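Long-range contacts in Thiol:disulfide interchange protein (Proteus mirabilis, PDB 4OD7), which probably acts as a periplasmic dithiol oxidase of the thioredoxin-fold DsbA family, introducing disulfide bonds into proteins as they fold: residues A[21-26]-A[155-160]; A[30-35]-A[150-155]; A[42-47]-A[173-178]; A[160-165]-A[181-186]. The protein carries 1 engineered substitution. One frame throughout, in Å; residues are numbered along the deposited sequence.

Contact 1: residues A[21-26]-A[155-160]; sequences APQVVE and VIDGKY
Gln-23 and Asp-157 run alongside each other in the same direction, with the amide and carboxylate planes only 12° apart. The touching is done lower down, where the CG methylene of Gln-23 runs beside Asp-157 OD1 at 3.7 Å. The polar end finds its partner outside the pair: Gln-23 OE1 accepts from Lys-57 N. Beneath this pair the backbones join: Asp-157 N donates to Gln-23 O over 2.9 Å, reaching the oxygen from a direction tilted 34° from the carbonyl plane. Ile-156 shares the same oxygen. Its CA-H makes a bent CH...O contact with Gln-23 O, and CG2, set anti to the backbone N (with CG1 at chi1 -64°), comes within 3.5 Å of it.

Further in, Val-25 and Val-155 form an antiparallel hydrogen-bonded pair: Val-25 N to Val-155 O is 3.1 Å and Val-155 N to Val-25 O is 3.0 Å. Their side chains share one face of the sheet, while Val-24 and Ile-156 occupy the other. Where the strands part, a water bound to Pro-22 O, Val-155 O and Gly-158 N bridges the opening, 3.1 Å from Gly-158 N. Asp-157 and Gly-158, both with positive phi, make a type I' turn, and Lys-159 and Tyr-160, both opposite Ile-156, form a classic beta bulge.

Strand 24-28 thus sits inside the thioredoxin-type sheet, between strand 153-156 and the parallel strand 58-62; helix 172-187 lies over Ile-156, and Phe-146 packs against Ala-21 and Val-155 on the reverse side.

Contact 2: residues A[30-35]-A[150-155]; sequences FYSPHC and GVPAMV. Engineered in segment 30-35: Ser-32 (natural residue Cys).
The peptide bond from Val-151 to Pro-152 is cis, and it turns the loop ahead of strand 153-156 toward the first turn of helix 33-41, bringing Pro-152 CA to 5.2 Å from Cys-35 CA. Cys-35 SG is the centre of the packing. It sits in the angle between the two residues of the cis bond, 3.7 Å from Val-151 CB and 3.8 Å from the ring carbon Pro-152 CD. The sulfur reaches this place because it stands anti to its own carbonyl carbon, chi1 -76°. The proline ring is held on another side by His-34, whose CB methylene lies 3.6 Å from Pro-152 CD while the imidazole leads away from the loop.

This is the active-site pairing of the thioredoxin fold, a CXXC helix start facing a cis-proline loop. The first cysteine of the motif is replaced here by the engineered Ser-32, so the redox-active disulfide seen in the natural protein is absent. Ser-32 is the N-cap of the helix: its OG, anti to the backbone N at chi1 159°, accepts from Cys-35 N at 2.9 Å. The same hydroxyl is hydrogen-bonded to an acidic side chain of the bound peptide, which His-34 N also meets. On the loop side, Ser-32 CB packs against Val-151 CG2 at 3.9 Å. Val-151 uses its backbone to hydrogen-bond the peptide, and its side chain also touches Phe-27, Val-63 and Leu-66.

Contact 3: residues A[42-47]-A[173-178]; sequences YKVNST and EEYAKA
Val-44 and Ala-176 meet where two helices come close, their CA atoms 4.5 Å apart; the Ala-176 methyl packs against Val-44 and Thr-47. Val-44 CG2 meets Ala-176 CB at 3.8 Å and also touches the edge of the Tyr-175 ring, near the ring plane, at 4.1 Å from CD2. A turn further on, Thr-47 lays its methyl CG2 beside Ala-176 O at 3.6 Å. That methyl is anti to the backbone N, which leaves OG1 (chi1 -66°) to swing back and hydrogen-bond Lys-43 O at 2.9 Å. Thr-47 N binds the same carbonyl oxygen from the opposite face of its plane; the hydroxyl bond fixes the threonine rotation, and the two bonds together tie down the start of helix 44-51.

The other flank is looser. Here the backbone oxygen of Tyr-42 approaches, 4.1 Å from Ala-176 CB. Lys-43 and Lys-177 are exposed, and the end of Lys-43 leads away.

Tyr-42 and Tyr-175 instead face the bound peptide, Tyr-42 packing on an apolar side chain and Tyr-175 stacking its ring on an aromatic one. Tyr-175 OH is held by Asn-164 O. The contact joins helix 172-187 to the break between helices 33-41 and 44-51, with Phe-38 of helix 33-41 touching both Val-44 and Tyr-175 and Ser-180, further along helix 172-187, also touching Thr-47.

Contact 4: residues A[160-165]-A[181-186]; sequences YKMKND and DVVNQL
A salt bridge from Lys-163 NZ to the syn side of Asp-165 OD1, 3.0 Å long, spans the loop just past Met-162, whose side chain reaches the helix. The arrangement is the C-terminal beta-beta-alpha part of the thioredoxin fold: the last strand, 160-162, is covered by the C-terminal helix, the two short segments running antiparallel at 178° with axes 10.7 Å apart. The touching side chains are buried and meet through carbon and sulfur atoms.

Met-162 fills the middle. Its chain is bent at both chi2 (-63°) and chi3, which folds the thioether back from the strand and lays it along the helix. The Met-162 and Val-182 side chains run antiparallel past one another, and CE comes within 3.6 Å of Val-182 CG1; on another side it touches Val-183 CG2 at 4.2 Å. The sulfur is met from a different direction, SD lying 3.5 Å from Leu-186 CD1. Ile-156 of the adjoining strand packs on Met-162, Val-183 and Leu-186, so the thioether lies among the side chains of Ile-156, Val-182, Val-183 and Leu-186.

Leu-186 divides its two methyls between partners, one for Met-162 and one for Tyr-160. The ring of Tyr-160 also meets that of Tyr-11 on strand 11-13, at a steep angle. Against its face Leu-186 CD2 makes a CH-pi contact, 3.8 Å from the ring centroid and 29° off the normal, displaced toward the CG-CD2 bond, with Tyr-160 CD2 3.4 Å away.

How the contacts relate
Contacts 1, 2 and 4 all reach the same sheet, yet each uses it differently. Contact 1 is strand pairing, held by backbone hydrogen bonds and partly open at its turn; contact 4 is wholly buried and apolar. The two adjoin through Ile-156, and they share Tyr-160. Contact 2, nested inside the loop closed by contact 1 and sharing Val-155 with it, is buried too but carries the redox site at the loop leading into strand 153-156. Contact 3, the more exposed helix pairing, shares helix 172-187 with contact 4, and a side-chain-to-backbone bond joins them. Contacts 2 and 3 do not touch, but both have residues facing the bound peptide.

Contact 1: residues A[21-26]-A[155-160]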
loop_
_atom_site.group_PDB
_atom_site.type_symbol
_atom_site.label_atom_id
_atom_site.label_comp_id
_atom_site.label_asym_id
_atom_site.label_seq_id
_atom_site.Cartn_x
_atom_site.Cartn_y
_atom_site.Cartn_z
ATOM N N ALA A 21 -3.477 -12.809 9.395
ATOM C CA ALA A 21 -3.096 -11.673 8.587
ATOM C C ALA A 21 -2.007 -10.949 9.337
ATOM O O ALA A 21 -1.931 -11.047 10.552
ATOM C CB ALA A 21 -4.281 -10.751 8.327
ATOM N N PRO A 22 -1.156 -10.217 8.624
ATOM C CA PRO A 22 -0.232 -9.292 9.280
ATOM C C PRO A 22 -0.965 -8.311 10.212
ATOM O O PRO A 22 -2.175 -8.109 10.037
ATOM C CB PRO A 22 0.399 -8.564 8.104
ATOM C CG PRO A 22 0.265 -9.483 6.995
ATOM C CD PRO A 22 -0.987 -10.210 7.167
ATOM N N GLN A 23 -0.274 -7.710 11.179
ATOM C CA GLN A 23 -0.955 -6.810 12.150
ATOM C C GLN A 23 -1.464 -5.520 11.428
ATOM O O GLN A 23 -2.497 -4.933 11.794
ATOM C CB GLN A 23 -0.027 -6.440 13.299
ATOM C CG GLN A 23 0.036 -7.435 14.426
ATOM C CD GLN A 23 1.188 -7.134 15.352
ATOM O OE1 GLN A 23 2.339 -7.438 15.038
ATOM N NE2 GLN A 23 0.899 -6.487 16.473
ATOM N N VAL A 24 -0.685 -5.067 10.447
ATOM C CA VAL A 24 -1.100 -3.965 9.566
ATOM C C VAL A 24 -0.989 -4.353 8.062
ATOM O O VAL A 24 0.078 -4.731 7.595
ATOM C CB VAL A 24 -0.272 -2.681 9.819
ATOM C CG1 VAL A 24 -0.799 -1.551 8.937
ATOM C CG2 VAL A 24 -0.355 -2.242 11.275
ATOM N N VAL A 25 -2.090 -4.258 7.314
ATOM C CA VAL A 25 -2.068 -4.478 5.868
ATOM C C VAL A 25 -2.531 -3.205 5.126
ATOM O O VAL A 25 -3.664 -2.767 5.270
ATOM C CB VAL A 25 -2.963 -5.627 5.417
ATOM C CG1 VAL A 25 -2.752 -5.874 3.918
ATOM C CG2 VAL A 25 -2.671 -6.912 6.226
ATOM N N GLU A 26 -1.623 -2.663 4.326
ATOM C CA GLU A 26 -1.807 -1.502 3.469
ATOM C C GLU A 26 -2.203 -1.954 2.042
ATOM O O GLU A 26 -1.636 -2.903 1.513
ATOM C CB GLU A 26 -0.494 -0.731 3.451
ATOM C CG GLU A 26 -0.047 -0.148 4.782
ATOM C CD GLU A 26 1.339 0.562 4.742
ATOM O OE1 GLU A 26 1.833 0.919 3.678
ATOM O OE2 GLU A 26 2.022 0.667 5.782
ATOM N N VAL A 155 -5.984 -2.105 7.002
ATOM C CA VAL A 155 -6.785 -2.928 7.897
ATOM C C VAL A 155 -5.908 -3.425 9.026
ATOM O O VAL A 155 -4.752 -3.783 8.786
ATOM C CB VAL A 155 -7.434 -4.065 7.165
ATOM C CG1 VAL A 155 -8.277 -4.890 8.134
ATOM C CG2 VAL A 155 -8.282 -3.478 6.038
ATOM N N ILE A 156 -6.417 -3.398 10.255
ATOM C CA ILE A 156 -5.584 -3.746 11.401
ATOM C C ILE A 156 -6.079 -5.005 12.099
ATOM O O ILE A 156 -7.265 -5.149 12.318
ATOM C CB ILE A 156 -5.532 -2.576 12.362
ATOM C CG1 ILE A 156 -4.849 -1.409 11.642
ATOM C CG2 ILE A 156 -4.775 -2.944 13.616
ATOM C CD1 ILE A 156 -4.986 -0.110 12.324
ATOM N N ASP A 157 -5.147 -5.913 12.411
ATOM C CA ASP A 157 -5.446 -7.195 13.053
ATOM C C ASP A 157 -6.478 -8.035 12.302
ATOM O O ASP A 157 -7.108 -8.944 12.888
ATOM C CB ASP A 157 -5.892 -6.960 14.494
ATOM C CG ASP A 157 -4.766 -6.429 15.356
ATOM O OD1 ASP A 157 -3.595 -6.796 15.088
ATOM O OD2 ASP A 157 -5.042 -5.627 16.275
ATOM N N GLY A 158 -6.587 -7.777 10.999
ATOM C CA GLY A 158 -7.543 -8.454 10.144
ATOM C C GLY A 158 -8.985 -8.197 10.532
ATOM O O GLY A 158 -9.884 -8.881 10.053
ATOM N N LYS A 159 -9.212 -7.187 11.372
ATOM C CA LYS A 159 -10.521 -6.986 12.020
ATOM C C LYS A 159 -11.037 -5.534 11.948
ATOM O O LYS A 159 -12.250 -5.338 11.877
ATOM C CB LYS A 159 -10.512 -7.478 13.487
ATOM C CG LYS A 159 -9.776 -6.638 14.515
ATOM C CD LYS A 159 -9.938 -7.266 15.919
ATOM C CE LYS A 159 -8.602 -7.370 16.672
ATOM N NZ LYS A 159 -8.711 -7.790 18.117
ATOM N N TYR A 160 -10.155 -4.533 11.951
ATOM C CA TYR A 160 -10.592 -3.132 11.937
ATOM C C TYR A 160 -10.162 -2.431 10.665
ATOM O O TYR A 160 -8.983 -2.400 10.358
ATOM C CB TYR A 160 -10.017 -2.338 13.115
ATOM C CG TYR A 160 -10.222 -2.927 14.502
ATOM C CD1 TYR A 160 -11.499 -3.040 15.038
ATOM C CD2 TYR A 160 -9.140 -3.360 15.279
ATOM C CE1 TYR A 160 -11.704 -3.555 16.309
ATOM C CE2 TYR A 160 -9.338 -3.884 16.558
ATOM C CZ TYR A 160 -10.629 -3.982 17.068
ATOM O OH TYR A 160 -10.868 -4.502 18.334
HETATM O O HOH W 1 -4.368 -6.327 9.321
#

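Contact 2: residues A[30-35]-A[150-155]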
loop_
_atom_site.group_PDB
_atom_site.type_symbol
_atom_site.label_atom_id
_atom_site.label_comp_id
_atom_site.label_asym_id
_atom_site.label_seq_id
_atom_site.Cartn_x
_atom_site.Cartn_y
_atom_site.Cartn_z
ATOM N N PHE A 30 -0.425 2.145 -7.800
ATOM C CA PHE A 30 0.435 3.136 -8.410
ATOM C C PHE A 30 -0.357 4.038 -9.321
ATOM O O PHE A 30 0.080 5.132 -9.633
ATOM C CB PHE A 30 1.529 2.488 -9.189
ATOM C CG PHE A 30 2.632 1.971 -8.335
ATOM C CD1 PHE A 30 3.447 2.863 -7.622
ATOM C CD2 PHE A 30 2.879 0.598 -8.244
ATOM C CE1 PHE A 30 4.509 2.411 -6.845
ATOM C CE2 PHE A 30 3.935 0.133 -7.463
ATOM C CZ PHE A 30 4.739 1.055 -6.742
ATOM N N TYR A 31 -1.554 3.606 -9.692
ATOM C CA TYR A 31 -2.450 4.408 -10.537
ATOM C C TYR A 31 -3.301 5.441 -9.821
ATOM O O TYR A 31 -3.773 6.359 -10.430
ATOM C CB TYR A 31 -3.382 3.482 -11.282
ATOM C CG TYR A 31 -2.767 2.780 -12.468
ATOM C CD1 TYR A 31 -2.680 3.428 -13.688
ATOM C CD2 TYR A 31 -2.281 1.481 -12.377
ATOM C CE1 TYR A 31 -2.168 2.795 -14.790
ATOM C CE2 TYR A 31 -1.750 0.848 -13.492
ATOM C CZ TYR A 31 -1.701 1.522 -14.686
ATOM O OH TYR A 31 -1.204 0.961 -15.819
ATOM N N SER A 32 -3.411 5.302 -8.513
ATOM C CA SER A 32 -4.303 6.062 -7.686
ATOM C C SER A 32 -3.705 7.430 -7.259
ATOM O O SER A 32 -2.665 7.491 -6.595
ATOM C CB SER A 32 -4.648 5.191 -6.470
ATOM O OG SER A 32 -5.099 5.950 -5.384
ATOM N N PRO A 33 -4.346 8.541 -7.666
ATOM C CA PRO A 33 -3.818 9.808 -7.187
ATOM C C PRO A 33 -3.897 9.927 -5.684
ATOM O O PRO A 33 -3.008 10.469 -5.085
ATOM C CB PRO A 33 -4.700 10.851 -7.890
ATOM C CG PRO A 33 -5.229 10.165 -9.059
ATOM C CD PRO A 33 -5.407 8.737 -8.659
ATOM N N HIS A 34 -4.925 9.402 -5.068
ATOM C CA HIS A 34 -5.000 9.416 -3.621
ATOM C C HIS A 34 -3.860 8.599 -2.967
ATOM O O HIS A 34 -3.366 8.954 -1.930
ATOM C CB HIS A 34 -6.352 8.890 -3.166
ATOM C CG HIS A 34 -7.481 9.871 -3.337
ATOM N ND1 HIS A 34 -8.304 9.847 -4.433
ATOM C CD2 HIS A 34 -7.930 10.883 -2.564
ATOM C CE1 HIS A 34 -9.210 10.799 -4.326
ATOM N NE2 HIS A 34 -8.993 11.454 -3.208
ATOM N N CYS A 35 -3.454 7.490 -3.542
ATOM C CA CYS A 35 -2.345 6.758 -2.959
ATOM C C CYS A 35 -1.048 7.541 -3.027
ATOM O O CYS A 35 -0.298 7.589 -2.064
ATOM C CB CYS A 35 -2.203 5.460 -3.704
ATOM S SG CYS A 35 -3.417 4.319 -3.241
ATOM N N GLY A 150 -11.405 0.049 -2.814
ATOM C CA GLY A 150 -10.890 1.369 -3.016
ATOM C C GLY A 150 -9.594 1.507 -2.266
ATOM O O GLY A 150 -9.349 0.807 -1.288
ATOM N N VAL A 151 -8.750 2.407 -2.747
ATOM C CA VAL A 151 -7.441 2.638 -2.180
ATOM C C VAL A 151 -7.168 4.123 -2.110
ATOM O O VAL A 151 -7.629 4.896 -2.942
ATOM C CB VAL A 151 -6.304 1.984 -3.003
ATOM C CG1 VAL A 151 -6.286 0.467 -2.810
ATOM C CG2 VAL A 151 -6.376 2.374 -4.480
ATOM N N PRO A 152 -6.331 4.536 -1.166
ATOM C CA PRO A 152 -5.556 3.807 -0.150
ATOM C C PRO A 152 -6.443 3.161 0.927
ATOM O O PRO A 152 -7.497 3.685 1.226
ATOM C CB PRO A 152 -4.680 4.918 0.424
ATOM C CG PRO A 152 -5.356 6.161 0.182
ATOM C CD PRO A 152 -6.073 5.992 -1.105
ATOM N N ALA A 153 -6.058 2.023 1.471
ATOM C CA ALA A 153 -6.847 1.398 2.532
ATOM C C ALA A 153 -5.914 0.684 3.493
ATOM O O ALA A 153 -4.901 0.214 3.063
ATOM C CB ALA A 153 -7.833 0.438 1.939
ATOM N N MET A 154 -6.252 0.603 4.778
ATOM C CA MET A 154 -5.395 -0.078 5.773
ATOM C C MET A 154 -6.315 -0.852 6.735
ATOM O O MET A 154 -7.370 -0.357 7.139
ATOM C CB MET A 154 -4.518 0.947 6.529
ATOM C CG MET A 154 -3.408 0.409 7.389
ATOM S SD MET A 154 -2.517 1.684 8.307
ATOM C CE MET A 154 -1.643 2.530 7.015
ATOM N N VAL A 155 -5.984 -2.105 7.002
ATOM C CA VAL A 155 -6.785 -2.928 7.897
ATOM C C VAL A 155 -5.908 -3.425 9.026
ATOM O O VAL A 155 -4.752 -3.783 8.786
ATOM C CB VAL A 155 -7.434 -4.065 7.165
ATOM C CG1 VAL A 155 -8.277 -4.890 8.134
ATOM C CG2 VAL A 155 -8.282 -3.478 6.038
#

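Contact 3: residues A[42-47]-A[173-178]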
loop_
_atom_site.group_PDB
_atom_site.type_symbol
_atom_site.label_atom_id
_atom_site.label_comp_id
_atom_site.label_asym_id
_atom_site.label_seq_id
_atom_site.Cartn_x
_atom_site.Cartn_y
_atom_site.Cartn_z
ATOM N N TYR A 42 2.177 13.200 1.677
ATOM C CA TYR A 42 1.875 13.326 3.093
ATOM C C TYR A 42 2.656 12.322 3.941
ATOM O O TYR A 42 2.833 12.545 5.134
ATOM C CB TYR A 42 0.376 13.127 3.365
ATOM C CG TYR A 42 -0.557 14.199 2.821
ATOM C CD1 TYR A 42 -0.108 15.471 2.498
ATOM C CD2 TYR A 42 -1.921 13.943 2.699
ATOM C CE1 TYR A 42 -0.975 16.430 2.029
ATOM C CE2 TYR A 42 -2.799 14.904 2.231
ATOM C CZ TYR A 42 -2.333 16.147 1.906
ATOM O OH TYR A 42 -3.225 17.107 1.456
ATOM N N LYS A 43 3.077 11.210 3.332
ATOM C CA LYS A 43 3.856 10.180 4.022
ATOM C C LYS A 43 3.098 9.600 5.227
ATOM O O LYS A 43 3.652 9.447 6.298
ATOM C CB LYS A 43 5.184 10.794 4.468
ATOM C CG LYS A 43 6.013 11.383 3.327
ATOM C CD LYS A 43 7.228 12.064 3.862
ATOM C CE LYS A 43 8.068 12.737 2.812
ATOM N NZ LYS A 43 9.461 12.960 3.355
ATOM N N VAL A 44 1.816 9.311 5.078
ATOM C CA VAL A 44 1.055 8.844 6.216
ATOM C C VAL A 44 1.475 7.412 6.518
ATOM O O VAL A 44 1.696 7.073 7.679
ATOM C CB VAL A 44 -0.462 8.939 5.978
ATOM C CG1 VAL A 44 -1.244 8.522 7.219
ATOM C CG2 VAL A 44 -0.858 10.335 5.617
ATOM N N ASN A 45 1.595 6.552 5.507
ATOM C CA ASN A 45 2.015 5.159 5.808
ATOM C C ASN A 45 3.436 5.074 6.379
ATOM O O ASN A 45 3.723 4.258 7.233
ATOM C CB ASN A 45 1.948 4.240 4.594
ATOM C CG ASN A 45 2.936 4.607 3.526
ATOM O OD1 ASN A 45 3.046 5.756 3.146
ATOM N ND2 ASN A 45 3.711 3.644 3.088
ATOM N N SER A 46 4.314 5.943 5.928
ATOM C CA SER A 46 5.650 5.938 6.435
ATOM C C SER A 46 5.705 6.488 7.875
ATOM O O SER A 46 6.467 5.977 8.673
ATOM C CB SER A 46 6.573 6.641 5.443
ATOM O OG SER A 46 6.059 7.856 5.062
ATOM N N THR A 47 4.922 7.500 8.214
ATOM C CA THR A 47 4.842 7.976 9.591
ATOM C C THR A 47 4.356 6.852 10.496
ATOM O O THR A 47 4.885 6.624 11.573
ATOM C CB THR A 47 3.872 9.171 9.727
ATOM O OG1 THR A 47 4.401 10.287 9.018
ATOM C CG2 THR A 47 3.669 9.591 11.199
ATOM N N GLU A 173 0.091 17.264 8.096
ATOM C CA GLU A 173 1.269 16.831 8.853
ATOM C C GLU A 173 0.804 16.267 10.164
ATOM O O GLU A 173 1.245 15.217 10.575
ATOM C CB GLU A 173 2.208 18.016 9.046
ATOM C CG GLU A 173 2.630 18.730 7.710
ATOM C CD GLU A 173 1.500 19.485 6.973
ATOM O OE1 GLU A 173 0.344 19.393 7.394
ATOM O OE2 GLU A 173 1.757 20.153 5.953
ATOM N N GLU A 174 -0.094 16.985 10.814
ATOM C CA GLU A 174 -0.826 16.482 11.966
ATOM C C GLU A 174 -1.688 15.287 11.630
ATOM O O GLU A 174 -1.877 14.411 12.476
ATOM C CB GLU A 174 -1.687 17.544 12.603
ATOM C CG GLU A 174 -0.921 18.397 13.547
ATOM C CD GLU A 174 -1.833 19.185 14.427
ATOM O OE1 GLU A 174 -3.028 18.823 14.518
ATOM O OE2 GLU A 174 -1.362 20.155 15.043
ATOM N N TYR A 175 -2.215 15.258 10.402
ATOM C CA TYR A 175 -3.101 14.177 9.983
ATOM C C TYR A 175 -2.342 12.901 10.020
ATOM O O TYR A 175 -2.875 11.918 10.463
ATOM C CB TYR A 175 -3.652 14.358 8.561
ATOM C CG TYR A 175 -4.567 13.228 8.115
ATOM C CD1 TYR A 175 -5.887 13.140 8.549
ATOM C CD2 TYR A 175 -4.083 12.218 7.299
ATOM C CE1 TYR A 175 -6.711 12.098 8.139
ATOM C CE2 TYR A 175 -4.897 11.169 6.895
ATOM C CZ TYR A 175 -6.206 11.110 7.332
ATOM O OH TYR A 175 -6.993 10.063 6.918
ATOM N N ALA A 176 -1.131 12.895 9.506
ATOM C CA ALA A 176 -0.322 11.679 9.497
ATOM C C ALA A 176 0.071 11.251 10.914
ATOM O O ALA A 176 0.114 10.064 11.230
ATOM C CB ALA A 176 0.871 11.897 8.678
ATOM N N LYS A 177 0.374 12.225 11.761
ATOM C CA LYS A 177 0.659 11.956 13.148
ATOM C C LYS A 177 -0.607 11.474 13.805
ATOM O O LYS A 177 -0.597 10.581 14.651
ATOM C CB LYS A 177 1.213 13.192 13.807
ATOM C CG LYS A 177 2.654 13.416 13.427
ATOM C CD LYS A 177 3.245 14.626 14.125
ATOM C CE LYS A 177 2.456 15.881 13.752
ATOM N NZ LYS A 177 3.052 17.133 14.260
ATOM N N ALA A 178 -1.694 12.121 13.444
ATOM C CA ALA A 178 -2.987 11.767 13.974
ATOM C C ALA A 178 -3.364 10.388 13.504
ATOM O O ALA A 178 -4.024 9.670 14.209
ATOM C CB ALA A 178 -4.030 12.765 13.542
#

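Contact 4: residues A[160-165]-A[181-186]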
loop_
_atom_site.group_PDB
_atom_site.type_symbol
_atom_site.label_atom_id
_atom_site.label_comp_id
_atom_site.label_asym_id
_atom_site.label_seq_id
_atom_site.Cartn_x
_atom_site.Cartn_y
_atom_site.Cartn_z
ATOM N N TYR A 160 -10.155 -4.533 11.951
ATOM C CA TYR A 160 -10.592 -3.132 11.937
ATOM C C TYR A 160 -10.162 -2.431 10.665
ATOM O O TYR A 160 -8.983 -2.400 10.358
ATOM C CB TYR A 160 -10.017 -2.338 13.115
ATOM C CG TYR A 160 -10.222 -2.927 14.502
ATOM C CD1 TYR A 160 -11.499 -3.040 15.038
ATOM C CD2 TYR A 160 -9.140 -3.360 15.279
ATOM C CE1 TYR A 160 -11.704 -3.555 16.309
ATOM C CE2 TYR A 160 -9.338 -3.884 16.558
ATOM C CZ TYR A 160 -10.629 -3.982 17.068
ATOM O OH TYR A 160 -10.868 -4.502 18.334
ATOM N N LYS A 161 -11.118 -1.857 9.940
ATOM C CA LYS A 161 -10.798 -1.052 8.769
ATOM C C LYS A 161 -10.777 0.432 9.104
ATOM O O LYS A 161 -11.781 1.017 9.531
ATOM C CB LYS A 161 -11.772 -1.354 7.637
ATOM C CG LYS A 161 -11.429 -0.665 6.343
ATOM C CD LYS A 161 -12.403 -1.002 5.246
ATOM C CE LYS A 161 -12.027 -2.411 4.709
ATOM N NZ LYS A 161 -12.738 -2.881 3.480
ATOM N N MET A 162 -9.605 1.034 8.924
ATOM C CA MET A 162 -9.446 2.476 9.083
ATOM C C MET A 162 -10.437 3.303 8.272
ATOM O O MET A 162 -10.760 2.965 7.141
ATOM C CB MET A 162 -8.047 2.920 8.702
ATOM C CG MET A 162 -6.986 2.397 9.583
ATOM S SD MET A 162 -7.096 2.942 11.280
ATOM C CE MET A 162 -6.759 4.692 11.267
ATOM N N LYS A 163 -10.952 4.346 8.906
ATOM C CA LYS A 163 -11.806 5.332 8.276
ATOM C C LYS A 163 -11.027 6.614 8.043
ATOM O O LYS A 163 -10.912 7.445 8.939
ATOM C CB LYS A 163 -13.012 5.599 9.153
ATOM C CG LYS A 163 -14.195 6.064 8.400
ATOM C CD LYS A 163 -15.429 6.106 9.281
ATOM C CE LYS A 163 -16.018 7.516 9.313
ATOM N NZ LYS A 163 -16.808 7.856 8.121
ATOM N N ASN A 164 -10.442 6.727 6.853
ATOM C CA ASN A 164 -9.489 7.795 6.536
ATOM C C ASN A 164 -10.136 9.172 6.593
ATOM O O ASN A 164 -9.452 10.173 6.803
ATOM C CB ASN A 164 -8.810 7.544 5.182
ATOM C CG ASN A 164 -7.866 6.332 5.201
ATOM O OD1 ASN A 164 -7.819 5.580 6.158
ATOM N ND2 ASN A 164 -7.166 6.111 4.096
ATOM N N ASP A 165 -11.442 9.210 6.341
ATOM C CA ASP A 165 -12.220 10.455 6.396
ATOM C C ASP A 165 -12.803 10.627 7.792
ATOM O O ASP A 165 -13.682 11.431 8.003
ATOM C CB ASP A 165 -13.330 10.469 5.341
ATOM C CG ASP A 165 -14.536 9.677 5.712
ATOM O OD1 ASP A 165 -14.453 8.792 6.515
ATOM O OD2 ASP A 165 -15.603 9.887 5.114
ATOM N N ASP A 181 -1.340 7.970 15.356
ATOM C CA ASP A 181 -1.882 7.921 16.706
ATOM C C ASP A 181 -3.021 6.893 16.807
ATOM O O ASP A 181 -3.031 6.067 17.703
ATOM C CB ASP A 181 -2.368 9.312 17.071
ATOM C CG ASP A 181 -2.341 9.601 18.548
ATOM O OD1 ASP A 181 -1.633 8.902 19.314
ATOM O OD2 ASP A 181 -3.030 10.578 18.928
ATOM N N VAL A 182 -3.993 6.961 15.895
ATOM C CA VAL A 182 -5.144 6.027 15.875
ATOM C C VAL A 182 -4.746 4.553 15.691
ATOM O O VAL A 182 -5.334 3.673 16.303
ATOM C CB VAL A 182 -6.169 6.430 14.794
ATOM C CG1 VAL A 182 -7.316 5.448 14.704
ATOM C CG2 VAL A 182 -6.711 7.791 15.120
ATOM N N VAL A 183 -3.797 4.288 14.792
ATOM C CA VAL A 183 -3.349 2.922 14.501
ATOM C C VAL A 183 -2.799 2.223 15.726
ATOM O O VAL A 183 -3.176 1.091 16.016
ATOM C CB VAL A 183 -2.294 2.900 13.408
ATOM C CG1 VAL A 183 -1.695 1.497 13.251
ATOM C CG2 VAL A 183 -2.921 3.364 12.123
ATOM N N ASN A 184 -1.915 2.915 16.431
ATOM C CA ASN A 184 -1.253 2.373 17.611
ATOM C C ASN A 184 -2.279 2.076 18.718
ATOM O O ASN A 184 -2.087 1.164 19.530
ATOM C CB ASN A 184 -0.226 3.378 18.143
ATOM C CG ASN A 184 1.002 3.483 17.291
ATOM O OD1 ASN A 184 1.195 2.730 16.350
ATOM N ND2 ASN A 184 1.834 4.449 17.603
ATOM N N GLN A 185 -3.394 2.812 18.716
ATOM C CA GLN A 185 -4.456 2.572 19.680
ATOM C C GLN A 185 -5.231 1.334 19.287
ATOM O O GLN A 185 -5.630 0.556 20.139
ATOM C CB GLN A 185 -5.396 3.786 19.787
ATOM N N LEU A 186 -5.424 1.129 18.000
ATOM C CA LEU A 186 -6.059 -0.083 17.538
ATOM C C LEU A 186 -5.149 -1.280 17.694
ATOM O O LEU A 186 -5.600 -2.429 17.719
ATOM C CB LEU A 186 -6.401 0.049 16.080
ATOM C CG LEU A 186 -7.616 0.897 15.776
ATOM C CD1 LEU A 186 -7.464 1.512 14.414
ATOM C CD2 LEU A 186 -8.829 0.018 15.823
#